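Local atomic coordinates of hypothetical protein (Chlorobium tepidum, PDB entry 2HR2), a protein that is of unknown function but folds as a TPR-like alpha-alpha superhelix, a scaffold that in relatives commonly mediates protein-protein binding. Residues E48-H52 with A53-A57. Residues are numbered along the deposited sequence; the frame is centred on the assembly and turned at random.
Sequences EAFDH and AGFDA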
loop_
_atom_site.group_PDB
_atom_site.type_symbol
_atom_site.label_atom_id
_atom_site.label_comp_id
_atom_site.label_asym_id
_atom_site.label_seq_id
_atom_site.Cartn_x
_atom_site.Cartn_y
_atom_site.Cartn_z
ATOM N N GLU A 48 -7.449 -16.488 18.927
ATOM C CA GLU A 48 -8.622 -15.893 18.278
ATOM C C GLU A 48 -8.384 -15.839 16.766
ATOM O O GLU A 48 -7.378 -15.286 16.311
ATOM C CB GLU A 48 -8.909 -14.498 18.844
ATOM C CG GLU A 48 -10.224 -13.883 18.370
ATOM N N ALA A 49 -9.309 -16.416 15.997
ATOM C CA ALA A 49 -9.195 -16.488 14.536
ATOM C C ALA A 49 -9.197 -15.108 13.893
ATOM O O ALA A 49 -10.143 -14.336 14.058
ATOM C CB ALA A 49 -10.317 -17.339 13.958
ATOM N N PHE A 50 -8.128 -14.811 13.159
ATOM C CA PHE A 50 -7.956 -13.522 12.500
ATOM C C PHE A 50 -6.798 -13.655 11.512
ATOM O O PHE A 50 -5.800 -14.310 11.815
ATOM C CB PHE A 50 -7.641 -12.460 13.549
ATOM C CG PHE A 50 -7.568 -11.079 13.011
ATOM C CD1 PHE A 50 -8.718 -10.341 12.834
ATOM C CD2 PHE A 50 -6.348 -10.500 12.709
ATOM C CE1 PHE A 50 -8.660 -9.060 12.348
ATOM C CE2 PHE A 50 -6.279 -9.217 12.223
ATOM C CZ PHE A 50 -7.438 -8.491 12.044
ATOM N N ASP A 51 -6.928 -13.048 10.335
ATOM C CA ASP A 51 -5.875 -13.111 9.321
ATOM C C ASP A 51 -4.861 -11.985 9.551
ATOM O O ASP A 51 -4.922 -10.948 8.897
ATOM C CB ASP A 51 -6.492 -13.026 7.918
ATOM C CG ASP A 51 -5.464 -13.176 6.802
ATOM O OD1 ASP A 51 -4.308 -13.567 7.071
ATOM O OD2 ASP A 51 -5.820 -12.907 5.640
ATOM N N HIS A 52 -3.929 -12.202 10.479
ATOM C CA HIS A 52 -2.907 -11.199 10.805
ATOM C C HIS A 52 -1.990 -10.854 9.640
ATOM O O HIS A 52 -1.676 -9.685 9.431
ATOM C CB HIS A 52 -2.044 -11.641 11.994
ATOM C CG HIS A 52 -2.733 -11.540 13.317
ATOM N ND1 HIS A 52 -3.429 -12.589 13.880
ATOM C CD2 HIS A 52 -2.828 -10.513 14.195
ATOM C CE1 HIS A 52 -3.924 -12.213 15.045
ATOM N NE2 HIS A 52 -3.574 -10.957 15.259
ATOM N N ALA A 53 -1.552 -11.864 8.897
ATOM C CA ALA A 53 -0.657 -11.650 7.765
ATOM C C ALA A 53 -1.289 -10.732 6.717
ATOM O O ALA A 53 -0.676 -9.751 6.282
ATOM C CB ALA A 53 -0.272 -12.979 7.146
ATOM N N GLY A 54 -2.520 -11.058 6.329
ATOM C CA GLY A 54 -3.263 -10.269 5.353
ATOM C C GLY A 54 -3.631 -8.890 5.862
ATOM O O GLY A 54 -3.477 -7.908 5.147
ATOM N N PHE A 55 -4.107 -8.816 7.099
ATOM C CA PHE A 55 -4.494 -7.545 7.684
ATOM C C PHE A 55 -3.303 -6.595 7.801
ATOM O O PHE A 55 -3.421 -5.414 7.474
ATOM C CB PHE A 55 -5.144 -7.752 9.046
ATOM C CG PHE A 55 -5.712 -6.499 9.635
ATOM C CD1 PHE A 55 -6.943 -6.024 9.215
ATOM C CD2 PHE A 55 -5.020 -5.794 10.605
ATOM C CE1 PHE A 55 -7.474 -4.871 9.750
ATOM C CE2 PHE A 55 -5.547 -4.636 11.150
ATOM C CZ PHE A 55 -6.774 -4.174 10.721
ATOM N N ASP A 56 -2.164 -7.103 8.266
ATOM C CA ASP A 56 -0.952 -6.285 8.369
ATOM C C ASP A 56 -0.488 -5.804 6.983
ATOM O O ASP A 56 -0.009 -4.672 6.840
ATOM C CB ASP A 56 0.174 -7.036 9.100
ATOM C CG ASP A 56 -0.098 -7.209 10.599
ATOM O OD1 ASP A 56 -0.857 -6.409 11.183
ATOM O OD2 ASP A 56 0.464 -8.146 11.203
ATOM N N ALA A 57 -0.650 -6.651 5.968
ATOM C CA ALA A 57 -0.291 -6.277 4.601
ATOM C C ALA A 57 -1.133 -5.104 4.107
ATOM O O ALA A 57 -0.616 -4.181 3.481
ATOM C CB ALA A 57 -0.456 -7.463 3.668
#
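The backbone N of F55 donates to D51 O at 2.9 Å. One residue further on, D56 N donates to H52 O, also at 2.9 Å. These are the first i to i+4 bonds of helix 52-69. D51 sits at its N-cap. With CG anti to the backbone N (chi1 -176°), its carboxylate swings over the start of the helix, and OD1 accepts from G54 N at 3.2 Å. That N-H comes from above the carboxylate plane, 62° out of it. D51 thus satisfies first-turn N-H groups with both its carbonyl and its side chain. The N-cap marks the passage from the loop after helix 27-41 into the next helix of the alpha-alpha superhelix. Beside the cap, F50 and F55 form a T-shaped pair. The edge of F50 points at one face of F55, with ring planes at 64° and centroids 5.2 Å apart. F50 CZ lies 3.6 Å from F55 CG, toward the rim of that ring. An alanine in place of F55 would remove the face that F50 meets and would probably leave the F50 ring freer to turn. F50 CD2 stands 3.6 Å above the imidazole plane of H52, over its centre. H52 NE2 is hydrogen-bonded to S41 O, which ties the helix start back to helix 27-41. F55 packs on A11 and L15 of helix 4-24.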